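Local coordinates for aspartate-semialdehyde dehydrogenase (Cryptococcus neoformans var. neoformans JEC21, PDB 5CEF), which catalyses the NADPH-dependent reductive dephosphorylation of 4-phospho-L-aspartate to L-aspartate semialdehyde, the second step in making the aspartate family of amino acids, at residues A30-A35 with G291-P296; V263-S268 with F334-V339. All coordinates share one frame; numbering follows the deposited sequence.

How the interactions relate
Interaction 1 and interaction 2 lie far apart in the subunit, with centres about 36 Å apart and nearest atoms about 17 Å apart, and they share no strand or helix. Residues 30-35 enter the parallel Rossmann sheet of the NAD-binding part, while residues 291-296 form a loop leading to strand 300-302, which is outermost in the mixed sheet within this chain. Interaction 2 joins two neighbouring strands within that same mixed sheet, in the dimerisation domain. Along the chain the order is 30-35, 263-268, 291-296, 334-339, so the segments alternate. Interaction 1 is thus a contact between the two parts of the subunit, whereas interaction 2 lies within one of them and borders the second subunit.

Interaction 1 (A30-A35 with G291-P296); sequences AHPYFA and GVPSAP
Pro293 packs its ring mainly on Pro32 and Tyr33. Pro293 CB lies 4.1 Å from Pro32 CG, and Pro293 CG lies 4.0 Å from Tyr33 CE2, the proline and tyrosine side chains crossing at about a right angle. These are modest apolar contacts at the surface, made by two rigid proline rings and an aromatic ring, and no hydrogen bond spans the two segments. Beside them Ser294 OG stands at the edge of the His31 ring, and both His31 NE2 and Ser294 OG bond to Glu358 on helix 349-362, which thus bridges the pair. The contact joins the loop between helix 19-29 and strand 34-40 of the Rossmann fold to the type I beta turn Val292-Ala295, which follows a helix ended by a Schellman motif at Gly291. Proline suits the second position of that turn because its ring already restricts phi to the value needed. Behind this layer, His31 has CG anti to the backbone N (chi1 -163°), which turns His31 ND1 back to accept from Tyr33 N (3.3 Å) and Phe34 N (3.1 Å); these bonds fix the ring's rotation and direct NE2 at Glu358. Pro32 CD and Phe34 CD2 lie against opposite faces of the imidazole, each toward the rim, while its CE1 sits over the centre of the Tyr33 ring.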
loop_
_atom_site.group_PDB
_atom_site.type_symbol
_atom_site.label_atom_id
_atom_site.label_comp_id
_atom_site.label_asym_id
_atom_site.label_seq_id
_atom_site.Cartn_x
_atom_site.Cartn_y
_atom_site.Cartn_z
ATOM N N ALA A 30 1.372 -33.600 -4.207
ATOM C CA ALA A 30 1.070 -33.584 -5.648
ATOM C C ALA A 30 2.164 -34.215 -6.538
ATOM O O ALA A 30 1.995 -34.297 -7.751
ATOM C CB ALA A 30 0.815 -32.149 -6.115
ATOM N N HIS A 31 3.253 -34.677 -5.933
ATOM C CA HIS A 31 4.430 -35.075 -6.676
ATOM C C HIS A 31 4.304 -36.484 -7.258
ATOM O O HIS A 31 3.813 -37.421 -6.606
ATOM C CB HIS A 31 5.676 -34.972 -5.763
ATOM C CG HIS A 31 6.975 -34.969 -6.500
ATOM N ND1 HIS A 31 7.655 -36.119 -6.804
ATOM C CD2 HIS A 31 7.710 -33.954 -7.008
ATOM C CE1 HIS A 31 8.746 -35.827 -7.481
ATOM N NE2 HIS A 31 8.813 -34.515 -7.608
ATOM N N PRO A 32 4.809 -36.670 -8.477
ATOM C CA PRO A 32 4.638 -37.998 -9.126
ATOM C C PRO A 32 5.370 -39.189 -8.505
ATOM O O PRO A 32 4.960 -40.282 -8.743
ATOM C CB PRO A 32 5.128 -37.760 -10.547
ATOM C CG PRO A 32 6.023 -36.596 -10.417
ATOM C CD PRO A 32 5.428 -35.708 -9.387
ATOM N N TYR A 33 6.445 -38.990 -7.752
ATOM C CA TYR A 33 7.111 -40.117 -7.080
ATOM C C TYR A 33 7.603 -39.969 -5.646
ATOM O O TYR A 33 7.893 -40.970 -5.007
ATOM C CB TYR A 33 8.264 -40.612 -7.946
ATOM C CG TYR A 33 9.379 -39.650 -8.258
ATOM C CD1 TYR A 33 10.397 -39.383 -7.319
ATOM C CD2 TYR A 33 9.538 -39.142 -9.533
ATOM C CE1 TYR A 33 11.472 -38.568 -7.637
ATOM C CE2 TYR A 33 10.630 -38.340 -9.860
ATOM C CZ TYR A 33 11.589 -38.050 -8.919
ATOM O OH TYR A 33 12.663 -37.231 -9.221
ATOM N N PHE A 34 7.809 -38.746 -5.175
ATOM C CA PHE A 34 8.222 -38.510 -3.784
ATOM C C PHE A 34 6.994 -38.653 -2.913
ATOM O O PHE A 34 5.948 -38.027 -3.202
ATOM C CB PHE A 34 8.760 -37.092 -3.605
ATOM C CG PHE A 34 10.161 -36.886 -4.082
ATOM C CD1 PHE A 34 11.167 -37.784 -3.764
ATOM C CD2 PHE A 34 10.498 -35.736 -4.766
ATOM C CE1 PHE A 34 12.475 -37.579 -4.177
ATOM C CE2 PHE A 34 11.797 -35.519 -5.187
ATOM C CZ PHE A 34 12.784 -36.445 -4.897
ATOM N N ALA A 35 7.069 -39.528 -1.921
ATOM C CA ALA A 35 5.871 -39.868 -1.105
ATOM C C ALA A 35 6.084 -39.460 0.356
ATOM O O ALA A 35 7.034 -39.911 0.992
ATOM C CB ALA A 35 5.548 -41.360 -1.185
ATOM N N GLY A 291 14.952 -33.386 -17.962
ATOM C CA GLY A 291 13.522 -33.514 -17.909
ATOM C C GLY A 291 12.944 -33.831 -16.532
ATOM O O GLY A 291 11.908 -34.475 -16.453
ATOM N N VAL A 292 13.567 -33.378 -15.441
ATOM C CA VAL A 292 12.969 -33.596 -14.126
ATOM C C VAL A 292 11.587 -32.952 -14.084
ATOM O O VAL A 292 11.333 -31.929 -14.729
ATOM C CB VAL A 292 13.835 -33.130 -12.929
ATOM C CG1 VAL A 292 15.119 -33.951 -12.826
ATOM C CG2 VAL A 292 14.135 -31.640 -12.985
ATOM N N PRO A 293 10.666 -33.584 -13.351
ATOM C CA PRO A 293 9.269 -33.151 -13.395
ATOM C C PRO A 293 8.983 -31.716 -12.931
ATOM O O PRO A 293 8.059 -31.101 -13.452
ATOM C CB PRO A 293 8.540 -34.124 -12.481
ATOM C CG PRO A 293 9.559 -35.034 -11.907
ATOM C CD PRO A 293 10.897 -34.771 -12.526
ATOM N N SER A 294 9.745 -31.186 -11.983
ATOM C CA SER A 294 9.440 -29.881 -11.433
ATOM C C SER A 294 10.184 -28.737 -12.131
ATOM O O SER A 294 10.010 -27.581 -11.775
ATOM C CB SER A 294 9.720 -29.862 -9.919
ATOM O OG SER A 294 8.784 -30.652 -9.199
ATOM N N ALA A 295 10.995 -29.048 -13.139
ATOM C CA ALA A 295 11.723 -28.022 -13.904
ATOM C C ALA A 295 10.792 -27.329 -14.868
ATOM O O ALA A 295 9.900 -27.961 -15.414
ATOM C CB ALA A 295 12.886 -28.645 -14.672
ATOM N N PRO A 296 11.005 -26.039 -15.115
ATOM C CA PRO A 296 10.138 -25.346 -16.030
ATOM C C PRO A 296 10.530 -25.610 -17.496
ATOM O O PRO A 296 11.694 -25.918 -17.799
ATOM C CB PRO A 296 10.384 -23.902 -15.663
ATOM C CG PRO A 296 11.838 -23.872 -15.355
ATOM C CD PRO A 296 12.161 -25.215 -14.739
#

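Interaction 2 (V263-S268 with F334-V339); sequences VKFARS and FDIKFV
Asp335 reaches across to Lys264 and Phe265 with both carboxylate oxygens. Asp335 OD2 accepts from Phe265 N at 2.8 Å, on its anti side, and Asp335 OD1 forms a salt bridge with Lys264 NZ, also 2.8 Å away, on its syn side. An aspartate is short enough to take a main-chain N-H in this way while offering its other oxygen to a lysine, whose chain bends beyond CB to bring NZ round. The carboxylate lies only 9° from the plane of the Phe265 ring, whose edge faces OD2. Asp335 CG stands anti to the carbonyl carbon (chi1 -67°), which points the carboxylate at Lys264 and Phe265. The backbone is equally close-knit: Val263 O accepts from Ile336 N at 3.1 Å and from Asp335 N at 2.9 Å, and Val263 N donates to Ile336 O. Two residues opposite one make a classic beta bulge where antiparallel strands 257-265 and 336-342 meet in the mixed sheet of the dimerisation domain. On the face bearing Val263 and Ile336, the branched valine packs on Leu167 of helix 158-174; its CG1 lies over the centre of the Phe265 ring, and Val263 CG2 is 4.1 Å from Phe338 CE2. The looser side is partly exposed: there Lys264 CB lies 3.8 Å from Phe334 CD1, and the Phe334 side chain packs on Ile181 of the second subunit.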
loop_
_atom_site.group_PDB
_atom_site.type_symbol
_atom_site.label_atom_id
_atom_site.label_comp_id
_atom_site.label_asym_id
_atom_site.label_seq_id
_atom_site.Cartn_x
_atom_site.Cartn_y
_atom_site.Cartn_z
ATOM N N VAL A 263 26.554 -5.242 -15.024
ATOM C CA VAL A 263 27.517 -6.293 -15.237
ATOM C C VAL A 263 28.652 -5.838 -16.120
ATOM O O VAL A 263 28.436 -5.198 -17.146
ATOM C CB VAL A 263 26.862 -7.507 -15.897
ATOM C CG1 VAL A 263 27.891 -8.592 -16.169
ATOM C CG2 VAL A 263 25.796 -8.093 -14.998
ATOM N N LYS A 264 29.867 -6.207 -15.719
ATOM C CA LYS A 264 31.042 -6.089 -16.543
ATOM C C LYS A 264 31.573 -7.457 -16.893
ATOM O O LYS A 264 31.889 -8.225 -15.993
ATOM C CB LYS A 264 32.124 -5.335 -15.782
ATOM C CG LYS A 264 33.478 -5.345 -16.463
ATOM C CD LYS A 264 33.787 -4.014 -17.123
ATOM C CE LYS A 264 34.497 -4.165 -18.478
ATOM N NZ LYS A 264 34.067 -3.110 -19.468
ATOM N N PHE A 265 31.747 -7.729 -18.191
ATOM C CA PHE A 265 32.279 -9.001 -18.646
ATOM C C PHE A 265 33.802 -9.012 -18.595
ATOM O O PHE A 265 34.416 -7.971 -18.779
ATOM C CB PHE A 265 31.813 -9.289 -20.063
ATOM C CG PHE A 265 30.349 -9.394 -20.190
ATOM C CD1 PHE A 265 29.706 -10.578 -19.928
ATOM C CD2 PHE A 265 29.603 -8.297 -20.544
ATOM C CE1 PHE A 265 28.323 -10.680 -20.010
ATOM C CE2 PHE A 265 28.231 -8.390 -20.637
ATOM C CZ PHE A 265 27.583 -9.587 -20.383
ATOM N N ALA A 266 34.396 -10.192 -18.381
ATOM C CA ALA A 266 35.859 -10.325 -18.444
ATOM C C ALA A 266 36.386 -10.154 -19.874
ATOM O O ALA A 266 37.488 -9.621 -20.090
ATOM C CB ALA A 266 36.311 -11.666 -17.888
ATOM N N ARG A 267 35.597 -10.621 -20.830
ATOM C CA ARG A 267 35.987 -10.645 -22.207
ATOM C C ARG A 267 35.528 -9.415 -22.947
ATOM O O ARG A 267 34.529 -8.818 -22.626
ATOM C CB ARG A 267 35.449 -11.894 -22.881
ATOM C CG ARG A 267 36.150 -13.179 -22.417
ATOM C CD ARG A 267 35.616 -14.379 -23.204
ATOM N NE ARG A 267 35.899 -15.660 -22.538
ATOM C CZ ARG A 267 35.307 -16.824 -22.837
ATOM N NH1 ARG A 267 34.342 -16.903 -23.766
ATOM N NH2 ARG A 267 35.646 -17.915 -22.169
ATOM N N SER A 268 36.330 -9.054 -23.938
ATOM C CA SER A 268 36.198 -7.849 -24.731
ATOM C C SER A 268 36.186 -8.223 -26.211
ATOM O O SER A 268 36.885 -9.151 -26.603
ATOM C CB SER A 268 37.389 -6.964 -24.487
ATOM O OG SER A 268 37.009 -5.826 -23.755
ATOM N N PHE A 334 29.832 0.017 -16.650
ATOM C CA PHE A 334 30.239 -1.346 -16.912
ATOM C C PHE A 334 29.842 -1.683 -18.349
ATOM O O PHE A 334 30.050 -0.861 -19.230
ATOM C CB PHE A 334 29.604 -2.282 -15.880
ATOM C CG PHE A 334 30.114 -2.078 -14.483
ATOM C CD1 PHE A 334 31.484 -1.898 -14.253
ATOM C CD2 PHE A 334 29.260 -2.071 -13.409
ATOM C CE1 PHE A 334 31.979 -1.725 -12.962
ATOM C CE2 PHE A 334 29.735 -1.913 -12.107
ATOM C CZ PHE A 334 31.095 -1.740 -11.880
ATOM N N ASP A 335 29.315 -2.872 -18.632
ATOM C CA ASP A 335 28.985 -3.192 -20.002
ATOM C C ASP A 335 27.493 -3.165 -20.221
ATOM O O ASP A 335 27.008 -2.542 -21.132
ATOM C CB ASP A 335 29.557 -4.567 -20.367
ATOM C CG ASP A 335 31.057 -4.566 -20.393
ATOM O OD1 ASP A 335 31.614 -3.530 -20.812
ATOM O OD2 ASP A 335 31.677 -5.563 -19.968
ATOM N N ILE A 336 26.764 -3.882 -19.386
ATOM C CA ILE A 336 25.359 -4.089 -19.594
ATOM C C ILE A 336 24.645 -3.956 -18.266
ATOM O O ILE A 336 25.139 -4.440 -17.247
ATOM C CB ILE A 336 25.143 -5.472 -20.250
ATOM C CG1 ILE A 336 25.263 -5.370 -21.783
ATOM C CG2 ILE A 336 23.873 -6.153 -19.785
ATOM C CD1 ILE A 336 24.123 -4.699 -22.498
ATOM N N LYS A 337 23.472 -3.333 -18.284
ATOM C CA LYS A 337 22.585 -3.352 -17.109
ATOM C C LYS A 337 21.173 -3.762 -17.457
ATOM O O LYS A 337 20.745 -3.689 -18.608
ATOM C CB LYS A 337 22.596 -2.010 -16.338
ATOM C CG LYS A 337 22.152 -0.804 -17.134
ATOM C CD LYS A 337 22.318 0.482 -16.324
ATOM C CE LYS A 337 22.023 1.712 -17.198
ATOM N NZ LYS A 337 22.255 3.035 -16.581
ATOM N N PHE A 338 20.448 -4.206 -16.448
ATOM C CA PHE A 338 19.111 -4.736 -16.679
ATOM C C PHE A 338 18.330 -4.850 -15.394
ATOM O O PHE A 338 18.847 -4.609 -14.306
ATOM C CB PHE A 338 19.182 -6.107 -17.384
ATOM C CG PHE A 338 19.896 -7.168 -16.600
ATOM C CD1 PHE A 338 19.221 -7.983 -15.766
ATOM C CD2 PHE A 338 21.235 -7.371 -16.740
ATOM C CE1 PHE A 338 19.857 -8.978 -15.048
ATOM C CE2 PHE A 338 21.881 -8.382 -16.048
ATOM C CZ PHE A 338 21.189 -9.176 -15.178
ATOM N N VAL A 339 17.086 -5.244 -15.538
ATOM C CA VAL A 339 16.202 -5.480 -14.419
ATOM C C VAL A 339 15.738 -6.939 -14.482
ATOM O O VAL A 339 15.360 -7.393 -15.544
ATOM C CB VAL A 339 14.968 -4.575 -14.514
ATOM C CG1 VAL A 339 13.960 -4.948 -13.459
ATOM C CG2 VAL A 339 15.386 -3.131 -14.357
#